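Local coordinates for protein polysaccharide Lyase Family 6 (Bacteroides cellulosilyticus, PDB 6QPS) that probably cleaves mannuronic acid-rich alginate by beta-elimination, as a calcium-binding family 6 polysaccharide lyase built on a parallel beta-helix, at residues A[157-162]-A[192-197]; A[182-187]-A[217-222]; A[221-226]-A[269-274]; A[225-230]-A[248-253]. All coordinates share one frame; numbering follows the deposited sequence. Where two conformers were deposited one is given.

Contact 1 (A[157-162]-A[192-197]); sequences VGLRGT and NNHLID
The side-chain oxygen of N192, whose CB packs 3.5 Å from G161 O, is gripped twice: by the backbone of H194 and by the hydroxyl of T229. The first bond, H194 N to N192 OD1 at 2.9 Å, is nearly straight, lies in the carbonyl plane on a lone pair and closes an Asx turn. N192 manages this because its CG sits between its backbone N and carbonyl carbon (chi1 50°), which folds the amide back over the turn.

That turn leads into strand 195-197 of the parallel beta-helix and presents the H194 imidazole to the end of strand 155-159 and the loop after it. L159 drops its CD2 methyl squarely on one face, 4.3 Å from the ring centroid, a CH-pi contact; N192 CB lies over the opposite face, nearer the rim. The ring's edge faces polar groups. Close to the ring plane, R160 O comes within 3.2 Å of H194 CE1, and water 1 sits in plane 2.8 Å from H194 NE2, with a weak second bond to L159 O. The other nitrogen, ND1, is hydrogen-bonded to the backbone N of N164. Beyond the ring, L159 and I196 run past one another in contrary directions, their CD1 methyls 4.0 Å apart. With an alanine in place of H194, L159 CD2 would probably lose its platform, and water 1 and the N of N164 would each lose a partner.

The chemistry implies a buried ring fixed in rotation: carbon on both faces, and polar partners at both nitrogens.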
loop_
_atom_site.group_PDB
_atom_site.type_symbol
_atom_site.label_atom_id
_atom_site.label_comp_id
_atom_site.label_asym_id
_atom_site.label_seq_id
_atom_site.Cartn_x
_atom_site.Cartn_y
_atom_site.Cartn_z
ATOM N N VAL A 157 6.386 -6.052 -8.809
ATOM C CA VAL A 157 7.508 -5.149 -8.546
ATOM C C VAL A 157 8.081 -5.429 -7.156
ATOM O O VAL A 157 7.346 -5.445 -6.162
ATOM C CB VAL A 157 7.081 -3.672 -8.656
ATOM C CG1 VAL A 157 8.274 -2.749 -8.418
ATOM C CG2 VAL A 157 6.439 -3.392 -9.990
ATOM N N GLY A 158 9.391 -5.678 -7.102
ATOM C CA GLY A 158 10.093 -5.842 -5.845
ATOM C C GLY A 158 11.085 -4.717 -5.602
ATOM O O GLY A 158 12.081 -4.579 -6.326
ATOM N N LEU A 159 10.812 -3.889 -4.602
ATOM C CA LEU A 159 11.763 -2.865 -4.210
ATOM C C LEU A 159 12.835 -3.448 -3.287
ATOM O O LEU A 159 12.539 -4.230 -2.368
ATOM C CB LEU A 159 11.010 -1.727 -3.522
ATOM C CG LEU A 159 10.321 -0.689 -4.411
ATOM C CD1 LEU A 159 9.404 0.242 -3.625
ATOM C CD2 LEU A 159 11.394 0.166 -5.136
ATOM N N ARG A 160 14.089 -3.079 -3.573
ATOM C CA ARG A 160 15.285 -3.441 -2.816
ATOM C C ARG A 160 16.140 -2.182 -2.725
ATOM O O ARG A 160 15.863 -1.188 -3.393
ATOM C CB ARG A 160 16.107 -4.517 -3.551
ATOM C CG ARG A 160 15.277 -5.682 -4.139
ATOM C CD ARG A 160 15.396 -6.935 -3.372
ATOM N NE ARG A 160 14.752 -8.036 -4.085
ATOM C CZ ARG A 160 14.590 -9.258 -3.598
ATOM N NH1 ARG A 160 15.002 -9.566 -2.375
ATOM N NH2 ARG A 160 13.985 -10.177 -4.357
ATOM N N GLY A 161 17.241 -2.253 -1.985
ATOM C CA GLY A 161 18.183 -1.139 -1.994
ATOM C C GLY A 161 17.689 0.063 -1.201
ATOM O O GLY A 161 17.090 -0.054 -0.131
ATOM N N THR A 162 18.008 1.256 -1.710
ATOM C CA THR A 162 17.735 2.504 -1.008
ATOM C C THR A 162 17.336 3.593 -2.002
ATOM O O THR A 162 17.773 3.610 -3.161
ATOM C CB THR A 162 18.965 2.999 -0.196
ATOM O OG1 THR A 162 20.074 3.174 -1.087
ATOM C CG2 THR A 162 19.355 2.030 0.906
ATOM N N ASN A 192 15.353 1.954 3.930
ATOM C CA ASN A 192 15.333 2.229 2.488
ATOM C C ASN A 192 15.001 3.659 2.105
ATOM O O ASN A 192 15.516 4.147 1.101
ATOM C CB ASN A 192 14.389 1.279 1.743
ATOM C CG ASN A 192 13.020 1.194 2.365
ATOM O OD1 ASN A 192 12.153 2.055 2.168
ATOM N ND2 ASN A 192 12.797 0.110 3.097
ATOM N N ASN A 193 14.119 4.335 2.833
ATOM C CA ASN A 193 13.655 5.654 2.407
ATOM C C ASN A 193 13.110 5.608 0.976
ATOM O O ASN A 193 13.248 6.571 0.203
ATOM C CB ASN A 193 14.761 6.705 2.520
ATOM C CG ASN A 193 15.085 7.074 3.946
ATOM O OD1 ASN A 193 14.330 7.810 4.597
ATOM N ND2 ASN A 193 16.194 6.552 4.459
ATOM N N HIS A 194 12.457 4.509 0.598
ATOM C CA HIS A 194 11.822 4.494 -0.713
ATOM C C HIS A 194 10.578 5.384 -0.690
ATOM O O HIS A 194 9.953 5.596 0.359
ATOM C CB HIS A 194 11.355 3.094 -1.134
ATOM C CG HIS A 194 12.439 2.082 -1.300
ATOM N ND1 HIS A 194 13.648 2.341 -1.920
ATOM C CD2 HIS A 194 12.464 0.772 -0.951
ATOM C CE1 HIS A 194 14.364 1.236 -1.927
ATOM N NE2 HIS A 194 13.664 0.268 -1.361
ATOM N N LEU A 195 10.168 5.851 -1.871
ATOM C CA LEU A 195 8.964 6.661 -2.034
ATOM C C LEU A 195 8.040 6.034 -3.074
ATOM O O LEU A 195 8.461 5.761 -4.203
ATOM C CB LEU A 195 9.354 8.084 -2.437
ATOM C CG LEU A 195 8.203 9.059 -2.696
ATOM C CD1 LEU A 195 7.316 9.265 -1.458
ATOM C CD2 LEU A 195 8.719 10.393 -3.228
ATOM N N ILE A 196 6.773 5.854 -2.694
ATOM C CA ILE A 196 5.732 5.284 -3.556
ATOM C C ILE A 196 4.637 6.348 -3.580
ATOM O O ILE A 196 3.905 6.506 -2.589
ATOM C CB ILE A 196 5.223 3.946 -3.001
ATOM C CG1 ILE A 196 6.365 2.902 -2.957
ATOM C CG2 ILE A 196 4.012 3.469 -3.784
ATOM C CD1 ILE A 196 6.145 1.749 -1.977
ATOM N N ASP A 197 4.525 7.102 -4.685
ATOM C CA ASP A 197 3.659 8.273 -4.708
ATOM C C ASP A 197 2.930 8.456 -6.036
ATOM O O ASP A 197 3.449 8.169 -7.120
ATOM C CB ASP A 197 4.444 9.568 -4.368
ATOM C CG ASP A 197 5.453 9.957 -5.446
ATOM O OD1 ASP A 197 6.486 9.291 -5.579
ATOM O OD2 ASP A 197 5.185 10.932 -6.201
HETATM O O HOH W 1 13.804 -2.259 -0.094
#

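Contact 2 (A[182-187]-A[217-222]); sequences QVWLSA and IGHSWS. With ACT (acetate ion), chain D.
The rings of W184 and H219 meet obliquely, centroids 5.1 Å apart and planes at 41°. One face of W184 carries Q182 CG near its rim; one face of H219 carries W221 CZ2. H219 CB in turn lies over one face of W221, toward its rim, and L185 O comes within 3.2 Å of W221 CZ3. At the imidazole edge lies water 2, in plane and 2.7 Å from H219 ND1; it also bonds L185 N and S222 OG. The Q182 chain bends at chi2 (75°), which turns its amide to within 14° of the imidazole plane, NE2 3.3 Å from H219 CE1.

Both Q182 NE2 hydrogens are spent on carbonyls in its amide plane: G218 O at 3.1 Å and V183 O at 3.0 Å. V183 O takes this bond from above its carbonyl plane, and G218 N within it. OE1 is hydrogen-bonded to R216 NH1. L185 lays CD1 on the bare CA of G218 at 3.6 Å. S220 N and OG bind an acetate, probably from the crystallisation liquor.

V183 and I217 form a parallel bridge between successive coils, as in this family's right-handed parallel beta-helix, with the side chain of Q182 about 7 Å from that of the calcium ligand E213.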
loop_
_atom_site.group_PDB
_atom_site.type_symbol
_atom_site.label_atom_id
_atom_site.label_comp_id
_atom_site.label_asym_id
_atom_site.label_seq_id
_atom_site.Cartn_x
_atom_site.Cartn_y
_atom_site.Cartn_z
ATOM N N GLN A 182 6.049 -5.363 -3.521
ATOM C CA GLN A 182 6.700 -5.789 -2.290
ATOM C C GLN A 182 7.927 -4.931 -2.009
ATOM O O GLN A 182 8.782 -4.746 -2.888
ATOM C CB GLN A 182 7.162 -7.237 -2.428
ATOM C CG GLN A 182 8.027 -7.760 -1.278
ATOM C CD GLN A 182 7.216 -8.041 -0.024
ATOM O OE1 GLN A 182 6.215 -8.748 -0.062
ATOM N NE2 GLN A 182 7.664 -7.498 1.109
ATOM N N VAL A 183 8.029 -4.439 -0.780
ATOM C CA VAL A 183 9.252 -3.814 -0.277
ATOM C C VAL A 183 10.028 -4.902 0.467
ATOM O O VAL A 183 9.623 -5.334 1.556
ATOM C CB VAL A 183 8.940 -2.596 0.607
ATOM C CG1 VAL A 183 10.252 -1.948 1.051
ATOM C CG2 VAL A 183 8.065 -1.588 -0.144
ATOM N N TRP A 184 11.139 -5.344 -0.118
ATOM C CA TRP A 184 11.959 -6.393 0.465
ATOM C C TRP A 184 12.997 -5.800 1.396
ATOM O O TRP A 184 13.736 -4.894 1.004
ATOM C CB TRP A 184 12.731 -7.109 -0.632
ATOM C CG TRP A 184 11.898 -7.938 -1.579
ATOM C CD1 TRP A 184 11.357 -7.530 -2.759
ATOM C CD2 TRP A 184 11.563 -9.329 -1.442
ATOM N NE1 TRP A 184 10.691 -8.576 -3.368
ATOM C CE2 TRP A 184 10.814 -9.692 -2.586
ATOM C CE3 TRP A 184 11.822 -10.303 -0.471
ATOM C CZ2 TRP A 184 10.314 -10.977 -2.773
ATOM C CZ3 TRP A 184 11.338 -11.580 -0.672
ATOM C CH2 TRP A 184 10.573 -11.898 -1.803
ATOM N N LEU A 185 13.061 -6.319 2.616
ATOM C CA LEU A 185 14.039 -5.904 3.602
ATOM C C LEU A 185 14.916 -7.085 3.997
ATOM O O LEU A 185 14.476 -8.242 4.030
ATOM C CB LEU A 185 13.359 -5.392 4.862
ATOM C CG LEU A 185 12.206 -4.420 4.676
ATOM C CD1 LEU A 185 11.556 -4.129 6.039
ATOM C CD2 LEU A 185 12.614 -3.126 4.021
ATOM N N SER A 186 16.173 -6.796 4.295
ATOM C CA SER A 186 17.053 -7.802 4.864
ATOM C C SER A 186 17.800 -7.192 6.035
ATOM O O SER A 186 17.824 -5.970 6.196
ATOM C CB SER A 186 18.083 -8.283 3.843
ATOM O OG SER A 186 18.972 -7.234 3.515
ATOM N N ALA A 187 18.483 -8.049 6.806
ATOM C CA ALA A 187 19.158 -7.588 8.009
ATOM C C ALA A 187 20.165 -6.498 7.686
ATOM O O ALA A 187 20.366 -5.579 8.488
ATOM C CB ALA A 187 19.846 -8.766 8.705
ATOM N N ILE A 217 5.004 -4.073 3.075
ATOM C CA ILE A 217 6.233 -3.374 3.457
ATOM C C ILE A 217 6.980 -4.236 4.472
ATOM O O ILE A 217 6.700 -4.192 5.675
ATOM C CB ILE A 217 5.981 -1.966 4.006
ATOM C CG1 ILE A 217 4.990 -1.180 3.128
ATOM C CG2 ILE A 217 7.349 -1.201 4.118
ATOM C CD1 ILE A 217 4.690 0.228 3.665
ATOM N N GLY A 218 7.964 -5.010 4.003
ATOM C CA GLY A 218 8.647 -5.975 4.840
ATOM C C GLY A 218 7.947 -7.316 4.898
ATOM O O GLY A 218 7.041 -7.606 4.115
ATOM N N HIS A 219 8.402 -8.137 5.851
ATOM C CA HIS A 219 7.845 -9.451 6.160
ATOM C C HIS A 219 7.880 -9.661 7.674
ATOM O O HIS A 219 8.593 -8.958 8.398
ATOM C CB HIS A 219 8.679 -10.589 5.551
ATOM C CG HIS A 219 8.647 -10.687 4.058
ATOM N ND1 HIS A 219 9.452 -9.924 3.236
ATOM C CD2 HIS A 219 7.987 -11.543 3.237
ATOM C CE1 HIS A 219 9.245 -10.267 1.975
ATOM N NE2 HIS A 219 8.361 -11.252 1.945
ATOM N N SER A 220 7.168 -10.686 8.162
ATOM C CA SER A 220 7.261 -11.039 9.576
ATOM C C SER A 220 8.715 -11.063 10.049
ATOM O O SER A 220 9.053 -10.514 11.114
ATOM C CB SER A 220 6.621 -12.409 9.805
ATOM O OG SER A 220 7.260 -13.382 9.008
ATOM N N TRP A 221 9.589 -11.755 9.290
ATOM C CA TRP A 221 10.964 -11.988 9.720
ATOM C C TRP A 221 11.824 -10.728 9.707
ATOM O O TRP A 221 12.832 -10.706 10.427
ATOM C CB TRP A 221 11.623 -13.133 8.923
ATOM C CG TRP A 221 11.310 -13.160 7.455
ATOM C CD1 TRP A 221 10.302 -13.852 6.845
ATOM C CD2 TRP A 221 12.018 -12.481 6.408
ATOM N NE1 TRP A 221 10.327 -13.633 5.501
ATOM C CE2 TRP A 221 11.380 -12.805 5.202
ATOM C CE3 TRP A 221 13.142 -11.649 6.375
ATOM C CZ2 TRP A 221 11.805 -12.302 3.968
ATOM C CZ3 TRP A 221 13.566 -11.151 5.139
ATOM C CH2 TRP A 221 12.903 -11.490 3.961
ATOM N N SER A 222 11.463 -9.691 8.947
ATOM C CA SER A 222 12.170 -8.410 8.946
ATOM C C SER A 222 11.402 -7.313 9.686
ATOM O O SER A 222 11.804 -6.144 9.636
ATOM C CB SER A 222 12.444 -7.969 7.512
ATOM O OG SER A 222 11.228 -7.913 6.779
HETATM C C ACT D . 5.479 -12.937 6.052
HETATM O O ACT D . 5.148 -11.809 6.402
HETATM O OXT ACT D . 6.302 -13.721 6.588
HETATM C CH3 ACT D . 4.748 -13.494 4.835
HETATM O O HOH W 2 11.499 -8.312 4.052
#

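Contact 3 (A[221-226]-A[269-274]); sequences WSSQLE and CRHGHY
Q224 reaches across to H273 by a doubled-back route. From CB, CG leaves anti to the carbonyl carbon (chi1 -51°); a bend at chi2 (-56°) then brings the amide back over the loop instead of letting it extend. CD lies 3.7 Å from H273 NE2. OE1 ends the path as acceptor of the H273 NE2 hydrogen at 2.9 Å; it sits in the imidazole plane, while the amide is turned 77° from the ring. The other branch, NE2, donates twice: to S223 OG at 3.0 Å, within the amide plane, and to water 3, which also accepts from G272 N.

S223 packs beside this bridge. Its CB presses on H271 CB at 3.4 Å, and its OG is also bonded to S220 O. S223 O lies 3.2 Å from G272 CA, where a side chain would run into that oxygen. A leucine in place of Q224 would probably leave H273 NE2 without its acceptor, and water 3 and S223 OG each short of one donor.

The loop piece is a type I beta turn from S222 to L225, closed by L225 N to S222 O. It lies against the end of strand 266-271, a turn of the beta-helix packed beside a strand end, and the H271 side chain is about 7 Å from that of the calcium ligand E244.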
loop_
_atom_site.group_PDB
_atom_site.type_symbol
_atom_site.label_atom_id
_atom_site.label_comp_id
_atom_site.label_asym_id
_atom_site.label_seq_id
_atom_site.Cartn_x
_atom_site.Cartn_y
_atom_site.Cartn_z
ATOM N N TRP A 221 9.589 -11.755 9.290
ATOM C CA TRP A 221 10.964 -11.988 9.720
ATOM C C TRP A 221 11.824 -10.728 9.707
ATOM O O TRP A 221 12.832 -10.706 10.427
ATOM C CB TRP A 221 11.623 -13.133 8.923
ATOM C CG TRP A 221 11.310 -13.160 7.455
ATOM C CD1 TRP A 221 10.302 -13.852 6.845
ATOM C CD2 TRP A 221 12.018 -12.481 6.408
ATOM N NE1 TRP A 221 10.327 -13.633 5.501
ATOM C CE2 TRP A 221 11.380 -12.805 5.202
ATOM C CE3 TRP A 221 13.142 -11.649 6.375
ATOM C CZ2 TRP A 221 11.805 -12.302 3.968
ATOM C CZ3 TRP A 221 13.566 -11.151 5.139
ATOM C CH2 TRP A 221 12.903 -11.490 3.961
ATOM N N SER A 222 11.463 -9.691 8.947
ATOM C CA SER A 222 12.170 -8.410 8.946
ATOM C C SER A 222 11.402 -7.313 9.686
ATOM O O SER A 222 11.804 -6.144 9.636
ATOM C CB SER A 222 12.444 -7.969 7.512
ATOM O OG SER A 222 11.228 -7.913 6.779
ATOM N N SER A 223 10.331 -7.667 10.402
ATOM C CA SER A 223 9.356 -6.679 10.842
ATOM C C SER A 223 9.833 -5.802 11.996
ATOM O O SER A 223 9.229 -4.745 12.237
ATOM C CB SER A 223 8.041 -7.362 11.236
ATOM O OG SER A 223 8.223 -8.266 12.319
ATOM N N GLN A 224 10.864 -6.217 12.727
ATOM C CA GLN A 224 11.402 -5.397 13.809
ATOM C C GLN A 224 12.404 -4.369 13.318
ATOM O O GLN A 224 12.928 -3.599 14.129
ATOM C CB GLN A 224 12.004 -6.276 14.909
ATOM C CG GLN A 224 11.043 -7.381 15.384
ATOM C CD GLN A 224 9.712 -6.846 15.868
ATOM O OE1 GLN A 224 9.608 -6.230 16.934
ATOM N NE2 GLN A 224 8.675 -7.097 15.091
ATOM N N LEU A 225 12.639 -4.306 12.019
ATOM C CA LEU A 225 13.639 -3.411 11.454
ATOM C C LEU A 225 13.012 -2.124 10.925
ATOM O O LEU A 225 11.872 -2.103 10.451
ATOM C CB LEU A 225 14.369 -4.101 10.300
ATOM C CG LEU A 225 15.029 -5.428 10.650
ATOM C CD1 LEU A 225 15.567 -6.099 9.377
ATOM C CD2 LEU A 225 16.128 -5.229 11.688
ATOM N N GLU A 226 13.798 -1.046 10.962
ATOM C CA GLU A 226 13.357 0.248 10.437
ATOM C C GLU A 226 13.424 0.253 8.917
ATOM O O GLU A 226 14.474 -0.034 8.330
ATOM C CB GLU A 226 14.225 1.379 11.017
ATOM C CG GLU A 226 13.859 2.786 10.529
ATOM C CD GLU A 226 14.560 3.947 11.255
ATOM O OE1 GLU A 226 15.303 3.689 12.219
ATOM O OE2 GLU A 226 14.349 5.108 10.836
ATOM N N CYS A 269 -1.679 -2.284 10.051
ATOM C CA CYS A 269 -0.401 -2.229 10.768
ATOM C C CYS A 269 -0.209 -3.630 11.340
ATOM O O CYS A 269 -0.510 -3.903 12.510
ATOM C CB CYS A 269 -0.463 -1.180 11.879
ATOM S SG CYS A 269 -0.413 0.527 11.251
ATOM N N ARG A 270 0.255 -4.550 10.477
ATOM C CA ARG A 270 0.239 -5.980 10.800
ATOM C C ARG A 270 1.402 -6.402 11.687
ATOM O O ARG A 270 1.199 -7.110 12.686
ATOM C CB ARG A 270 0.186 -6.821 9.513
ATOM C CG ARG A 270 0.204 -8.323 9.778
ATOM C CD ARG A 270 -1.008 -8.805 10.598
ATOM N NE ARG A 270 -0.876 -10.216 10.945
ATOM C CZ ARG A 270 -0.288 -10.674 12.041
ATOM N NH1 ARG A 270 0.184 -9.822 12.947
ATOM N NH2 ARG A 270 -0.184 -11.982 12.253
ATOM N N HIS A 271 2.617 -6.009 11.309
ATOM C CA HIS A 271 3.797 -6.256 12.127
ATOM C C HIS A 271 4.650 -4.983 12.113
ATOM O O HIS A 271 4.535 -4.157 11.204
ATOM C CB HIS A 271 4.690 -7.387 11.585
ATOM C CG HIS A 271 4.055 -8.736 11.421
ATOM N ND1 HIS A 271 3.400 -9.415 12.429
ATOM C CD2 HIS A 271 4.115 -9.596 10.373
ATOM C CE1 HIS A 271 3.035 -10.611 11.987
ATOM N NE2 HIS A 271 3.472 -10.751 10.748
ATOM N N GLY A 272 5.525 -4.840 13.105
ATOM C CA GLY A 272 6.350 -3.652 13.247
ATOM C C GLY A 272 5.659 -2.464 13.911
ATOM O O GLY A 272 4.440 -2.428 14.122
ATOM N N HIS A 273 6.476 -1.465 14.255
ATOM C CA HIS A 273 6.136 -0.437 15.243
ATOM C C HIS A 273 6.377 0.961 14.684
ATOM O O HIS A 273 7.143 1.167 13.731
ATOM C CB HIS A 273 6.950 -0.639 16.548
ATOM C CG HIS A 273 7.034 -2.077 16.949
ATOM N ND1 HIS A 273 5.944 -2.793 17.409
ATOM C CD2 HIS A 273 8.062 -2.952 16.864
ATOM C CE1 HIS A 273 6.325 -4.042 17.637
ATOM N NE2 HIS A 273 7.592 -4.171 17.271
ATOM N N TYR A 274 5.711 1.929 15.310
ATOM C CA TYR A 274 5.973 3.355 15.095
ATOM C C TYR A 274 5.635 3.837 13.687
ATOM O O TYR A 274 6.301 4.722 13.128
ATOM C CB TYR A 274 7.419 3.708 15.448
ATOM C CG TYR A 274 7.923 3.267 16.802
ATOM C CD1 TYR A 274 7.413 3.823 17.970
ATOM C CD2 TYR A 274 8.925 2.317 16.923
ATOM C CE1 TYR A 274 7.900 3.462 19.207
ATOM C CE2 TYR A 274 9.420 1.960 18.160
ATOM C CZ TYR A 274 8.872 2.492 19.308
ATOM O OH TYR A 274 9.374 2.123 20.539
HETATM O O HOH W 3 5.687 -6.842 15.280
#

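Contact 4 (A[225-230]-A[248-253]); sequences LESRTI and VKSCHN. With ACT (acetate ion), chain D.
L225 and S227 clasp C251 where two successive coils of the parallel beta-helix turn together, each between one run of strands and the next. The clasp is backbone to backbone: C251 N donates to L225 O at 3.1 Å, and S227 N returns a nearly straight bond to C251 O. R228 N adds a weak one to the same oxygen. R228 and H252 both take left-handed backbone angles, so the two chains bend in step.

Side chain to backbone, N253 OD1 receives T229 N at 2.9 Å, in the carbonyl plane on a lone pair. In one of its two conformers R228 NH1 donates to H252 O, which lies in the guanidinium plane; the second conformer makes that bond doubtful.

Between side chains within 248-253, N253 ND2 donates to S250 OG at 3.0 Å; with both ends engaged the amide cannot easily flip. S250 OG is bonded in turn to I217 O, and S227 OG to N192 ND2.

Carbon contacts finish the outer side. E226, extended with CG anti to its backbone N (chi1 180°), lays CG against H252 CD2 at 3.6 Å, and the H252 ring also meets that of Y274. Deeper in, S227 CB lies just 3.3 Å from S250 OG.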
loop_
_atom_site.group_PDB
_atom_site.type_symbol
_atom_site.label_atom_id
_atom_site.label_comp_id
_atom_site.label_asym_id
_atom_site.label_seq_id
_atom_site.Cartn_x
_atom_site.Cartn_y
_atom_site.Cartn_z
ATOM N N LEU A 225 12.639 -4.306 12.019
ATOM C CA LEU A 225 13.639 -3.411 11.454
ATOM C C LEU A 225 13.012 -2.124 10.925
ATOM O O LEU A 225 11.872 -2.103 10.451
ATOM C CB LEU A 225 14.369 -4.101 10.300
ATOM C CG LEU A 225 15.029 -5.428 10.650
ATOM C CD1 LEU A 225 15.567 -6.099 9.377
ATOM C CD2 LEU A 225 16.128 -5.229 11.688
ATOM N N GLU A 226 13.798 -1.046 10.962
ATOM C CA GLU A 226 13.357 0.248 10.437
ATOM C C GLU A 226 13.424 0.253 8.917
ATOM O O GLU A 226 14.474 -0.034 8.330
ATOM C CB GLU A 226 14.225 1.379 11.017
ATOM C CG GLU A 226 13.859 2.786 10.529
ATOM C CD GLU A 226 14.560 3.947 11.255
ATOM O OE1 GLU A 226 15.303 3.689 12.219
ATOM O OE2 GLU A 226 14.349 5.108 10.836
ATOM N N SER A 227 12.294 0.589 8.292
ATOM C CA SER A 227 12.146 0.664 6.848
ATOM C C SER A 227 12.091 2.097 6.337
ATOM O O SER A 227 12.812 2.449 5.400
ATOM C CB SER A 227 10.872 -0.110 6.463
ATOM O OG SER A 227 10.653 -0.109 5.058
ATOM N N ARG A 228 11.240 2.927 6.933
ATOM C CA ARG A 228 11.113 4.324 6.549
ATOM C C ARG A 228 10.648 4.477 5.098
ATOM O O ARG A 228 11.053 5.409 4.392
ATOM C CB ARG A 228 12.408 5.089 6.836
ATOM C CG ARG A 228 12.180 6.525 7.200
ATOM C CD ARG A 228 11.855 6.738 8.675
ATOM N NE ARG A 228 11.637 8.161 8.908
ATOM C CZ ARG A 228 10.480 8.717 9.246
ATOM N NH1 ARG A 228 9.392 7.983 9.415
ATOM N NH2 ARG A 228 10.403 10.029 9.423
ATOM N N THR A 229 9.734 3.597 4.666
ATOM C CA THR A 229 9.087 3.746 3.364
ATOM C C THR A 229 7.964 4.779 3.470
ATOM O O THR A 229 7.212 4.784 4.450
ATOM C CB THR A 229 8.494 2.407 2.914
ATOM O OG1 THR A 229 9.504 1.397 2.943
ATOM C CG2 THR A 229 7.942 2.495 1.491
ATOM N N ILE A 230 7.831 5.629 2.450
ATOM C CA ILE A 230 6.776 6.649 2.387
ATOM C C ILE A 230 5.813 6.286 1.264
ATOM O O ILE A 230 6.216 6.167 0.097
ATOM C CB ILE A 230 7.349 8.066 2.211
ATOM C CG1 ILE A 230 8.229 8.422 3.410
ATOM C CG2 ILE A 230 6.216 9.083 2.014
ATOM C CD1 ILE A 230 8.897 9.759 3.313
ATOM N N VAL A 248 1.443 -3.528 6.316
ATOM C CA VAL A 248 2.658 -2.925 6.864
ATOM C C VAL A 248 3.286 -3.931 7.826
ATOM O O VAL A 248 2.639 -4.343 8.795
ATOM C CB VAL A 248 2.354 -1.591 7.577
ATOM C CG1 VAL A 248 3.674 -0.967 8.051
ATOM C CG2 VAL A 248 1.581 -0.606 6.677
ATOM N N LYS A 249 4.521 -4.356 7.534
ATOM C CA LYS A 249 5.222 -5.382 8.300
ATOM C C LYS A 249 6.666 -4.955 8.591
ATOM O O LYS A 249 7.615 -5.725 8.399
ATOM C CB LYS A 249 5.173 -6.732 7.566
ATOM C CG LYS A 249 3.767 -7.353 7.527
ATOM C CD LYS A 249 3.764 -8.707 6.817
ATOM C CE LYS A 249 2.529 -9.518 7.168
ATOM N NZ LYS A 249 2.478 -10.832 6.454
ATOM N N SER A 250 6.844 -3.714 9.062
ATOM C CA SER A 250 8.152 -3.150 9.400
ATOM C C SER A 250 7.897 -1.817 10.108
ATOM O O SER A 250 6.743 -1.440 10.350
ATOM C CB SER A 250 9.063 -3.027 8.180
ATOM O OG SER A 250 8.448 -2.214 7.190
ATOM N N CYS A 251 8.979 -1.135 10.499
ATOM C CA CYS A 251 8.896 -0.002 11.413
ATOM C C CYS A 251 9.114 1.353 10.750
ATOM O O CYS A 251 9.863 1.488 9.774
ATOM C CB CYS A 251 9.907 -0.157 12.566
ATOM S SG CYS A 251 9.792 -1.664 13.556
ATOM N N HIS A 252 8.473 2.374 11.330
ATOM C CA HIS A 252 8.738 3.780 11.012
ATOM C C HIS A 252 8.344 4.170 9.586
ATOM O O HIS A 252 8.898 5.116 9.025
ATOM C CB HIS A 252 10.187 4.185 11.300
ATOM C CG HIS A 252 10.633 3.980 12.707
ATOM N ND1 HIS A 252 10.253 4.820 13.735
ATOM C CD2 HIS A 252 11.461 3.059 13.259
ATOM C CE1 HIS A 252 10.839 4.426 14.854
ATOM N NE2 HIS A 252 11.577 3.363 14.595
ATOM N N ASN A 253 7.368 3.484 8.993
ATOM C CA ASN A 253 6.857 3.861 7.685
ATOM C C ASN A 253 5.856 5.006 7.825
ATOM O O ASN A 253 5.297 5.253 8.898
ATOM C CB ASN A 253 6.204 2.643 7.026
ATOM C CG ASN A 253 7.194 1.494 6.896
ATOM O OD1 ASN A 253 8.154 1.584 6.124
ATOM N ND2 ASN A 253 6.980 0.417 7.640
HETATM C C ACT D . 5.479 -12.937 6.052
HETATM O O ACT D . 5.148 -11.809 6.402
HETATM O OXT ACT D . 6.302 -13.721 6.588
HETATM C CH3 ACT D . 4.748 -13.494 4.835
#

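In the fold
All four contacts join coils of one parallel beta-helix. Contacts 1, 2 and 3 are buried, whereas contact 4 is partly so, with E226, R228 and H252 only partly buried. Contacts 1 and 2 cross along the chain and meet through neighbouring strands 155-159 and 181-183, L159 pairing with both Q182 and W184. Contacts 3 and 4 share L225 and E226, and involve the neighbouring strands 244-249 and 266-271. Chemistry follows place: contact 1 buries an imidazole away from the metal site, contacts 2 and 3 put the side chains of Q182 and H271 within about 10 Å of the calcium ion, and contact 4 relies mainly on backbone and asparagine bonds. An acetate, probably from the crystallisation liquor, is bonded to both S220 and K249.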